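Putative chitobiase (PDB 3HNM) is of unknown function but, as a putative chitobiase with an F5/8 type C domain, probably binds carbohydrate. Local coordinates at residues E61-Y66 with D151-S156. Residues are numbered along the deposited sequence; the frame is centred on the assembly and turned at random.
Sequences EPLPYY and DGLRVS
L153 reaches across to the 61-66 segment with both of its methyls, which go to different neighbours. CG lies anti to the backbone N (chi1 176°), which carries the fork toward L63 and E61: CD1 meets CD1 of L63 at 3.8 Å, while CD2 lies beside O of E61 and 4.0 Å from OH of Y65. T146 of strand 138-146 touches both leucines. Next along, R154 turns its side chain back to D151, where NE and NH2 grip the single oxygen OD2 side-on, NE at 2.8 Å; W57 adds a cation-pi contact to the same arginine. This is loop packing at one end of the F5/8 type C beta-sandwich: strand 65-71 starts in one sheet, and strand 156-166 is about to enter the other. V155 then brings CG1 to the edge of the Y65 ring, in its plane, near CE2, beside W53 of strand 53-54, which touches both side chains. L63 CD2 lies over one ring face, and the hydroxyl OH donates to O of E61 at 2.6 Å, tilted 27° from the carbonyl plane, tying down the far end of the ring. A leucine here, lacking ring and hydroxyl, would probably leave O of E61 without this bond and open a gap beside V155 CG1.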
loop_
_atom_site.group_PDB
_atom_site.type_symbol
_atom_site.label_atom_id
_atom_site.label_comp_id
_atom_site.label_asym_id
_atom_site.label_seq_id
_atom_site.Cartn_x
_atom_site.Cartn_y
_atom_site.Cartn_z
ATOM N N GLU A 61 -3.353 -14.292 10.106
ATOM C CA GLU A 61 -2.214 -14.798 9.332
ATOM C C GLU A 61 -0.894 -14.126 9.722
ATOM O O GLU A 61 -0.849 -12.926 9.960
ATOM C CB GLU A 61 -2.470 -14.585 7.848
ATOM C CG GLU A 61 -3.672 -15.353 7.331
ATOM C CD GLU A 61 -3.396 -16.835 7.142
ATOM O OE1 GLU A 61 -2.374 -17.316 7.683
ATOM O OE2 GLU A 61 -4.200 -17.520 6.455
ATOM N N PRO A 62 0.202 -14.898 9.794
ATOM C CA PRO A 62 1.507 -14.335 10.160
ATOM C C PRO A 62 2.105 -13.475 9.056
ATOM O O PRO A 62 1.946 -13.760 7.872
ATOM C CB PRO A 62 2.346 -15.574 10.448
ATOM C CG PRO A 62 1.800 -16.562 9.486
ATOM C CD PRO A 62 0.302 -16.355 9.615
ATOM N N LEU A 63 2.789 -12.413 9.455
ATOM C CA LEU A 63 3.401 -11.496 8.502
ATOM C C LEU A 63 4.479 -12.223 7.696
ATOM O O LEU A 63 4.939 -13.289 8.099
ATOM C CB LEU A 63 3.971 -10.299 9.264
ATOM C CG LEU A 63 2.945 -9.482 10.073
ATOM C CD1 LEU A 63 3.678 -8.613 11.079
ATOM C CD2 LEU A 63 2.073 -8.608 9.151
ATOM N N PRO A 64 4.928 -11.652 6.567
ATOM C CA PRO A 64 4.552 -10.398 5.926
ATOM C C PRO A 64 3.430 -10.463 4.912
ATOM O O PRO A 64 3.191 -11.490 4.270
ATOM C CB PRO A 64 5.836 -9.991 5.253
ATOM C CG PRO A 64 6.243 -11.294 4.663
ATOM C CD PRO A 64 6.021 -12.282 5.808
ATOM N N TYR A 65 2.782 -9.312 4.762
ATOM C CA TYR A 65 1.681 -9.095 3.834
ATOM C C TYR A 65 2.244 -8.252 2.708
ATOM O O TYR A 65 2.948 -7.279 2.966
ATOM C CB TYR A 65 0.588 -8.309 4.532
ATOM C CG TYR A 65 0.058 -8.957 5.780
ATOM C CD1 TYR A 65 0.069 -10.338 5.923
ATOM C CD2 TYR A 65 -0.592 -8.196 6.750
ATOM C CE1 TYR A 65 -0.569 -10.948 6.990
ATOM C CE2 TYR A 65 -1.239 -8.796 7.821
ATOM C CZ TYR A 65 -1.232 -10.174 7.929
ATOM O OH TYR A 65 -1.947 -10.793 8.922
ATOM N N TYR A 66 1.932 -8.601 1.468
ATOM C CA TYR A 66 2.462 -7.842 0.348
ATOM C C TYR A 66 1.409 -7.599 -0.707
ATOM O O TYR A 66 0.383 -8.264 -0.742
ATOM C CB TYR A 66 3.630 -8.585 -0.268
ATOM C CG TYR A 66 3.210 -9.728 -1.123
ATOM C CD1 TYR A 66 2.865 -9.533 -2.447
ATOM C CD2 TYR A 66 3.160 -11.011 -0.615
ATOM C CE1 TYR A 66 2.478 -10.599 -3.255
ATOM C CE2 TYR A 66 2.773 -12.089 -1.409
ATOM C CZ TYR A 66 2.436 -11.879 -2.730
ATOM O OH TYR A 66 2.082 -12.950 -3.524
ATOM N N ASP A 151 -6.498 -6.612 20.428
ATOM C CA ASP A 151 -6.905 -7.904 19.919
ATOM C C ASP A 151 -5.804 -8.544 19.091
ATOM O O ASP A 151 -6.052 -9.074 18.013
ATOM C CB ASP A 151 -8.179 -7.762 19.091
ATOM C CG ASP A 151 -8.713 -9.083 18.639
ATOM O OD1 ASP A 151 -8.678 -10.026 19.475
ATOM O OD2 ASP A 151 -9.171 -9.164 17.473
ATOM N N GLY A 152 -4.586 -8.495 19.619
ATOM C CA GLY A 152 -3.459 -9.079 18.933
ATOM C C GLY A 152 -3.195 -8.461 17.576
ATOM O O GLY A 152 -3.682 -7.373 17.270
ATOM N N LEU A 153 -2.426 -9.184 16.762
ATOM C CA LEU A 153 -2.049 -8.767 15.414
ATOM C C LEU A 153 -3.223 -8.529 14.460
ATOM O O LEU A 153 -3.744 -9.463 13.845
ATOM C CB LEU A 153 -1.112 -9.813 14.791
ATOM C CG LEU A 153 -0.654 -9.663 13.341
ATOM C CD1 LEU A 153 0.668 -8.956 13.324
ATOM C CD2 LEU A 153 -0.528 -11.030 12.688
ATOM N N ARG A 154 -3.637 -7.274 14.337
ATOM C CA ARG A 154 -4.721 -6.888 13.422
ATOM C C ARG A 154 -4.113 -5.798 12.563
ATOM O O ARG A 154 -3.181 -5.127 12.991
ATOM C CB ARG A 154 -5.910 -6.313 14.196
ATOM C CG ARG A 154 -6.659 -7.313 15.029
ATOM C CD ARG A 154 -7.243 -8.382 14.148
ATOM N NE ARG A 154 -8.074 -9.323 14.894
ATOM C CZ ARG A 154 -8.597 -10.416 14.355
ATOM N NH1 ARG A 154 -8.369 -10.692 13.076
ATOM N NH2 ARG A 154 -9.338 -11.233 15.079
ATOM N N VAL A 155 -4.605 -5.620 11.351
ATOM C CA VAL A 155 -4.040 -4.560 10.536
ATOM C C VAL A 155 -4.925 -4.169 9.358
ATOM O O VAL A 155 -5.471 -5.026 8.657
ATOM C CB VAL A 155 -2.556 -4.918 10.090
ATOM C CG1 VAL A 155 -2.391 -6.415 9.986
ATOM C CG2 VAL A 155 -2.198 -4.257 8.768
ATOM N N SER A 156 -5.118 -2.859 9.208
ATOM C CA SER A 156 -5.904 -2.316 8.114
ATOM C C SER A 156 -5.123 -1.156 7.509
ATOM O O SER A 156 -4.416 -0.438 8.216
ATOM C CB SER A 156 -7.287 -1.861 8.586
ATOM O OG SER A 156 -7.205 -0.874 9.584
#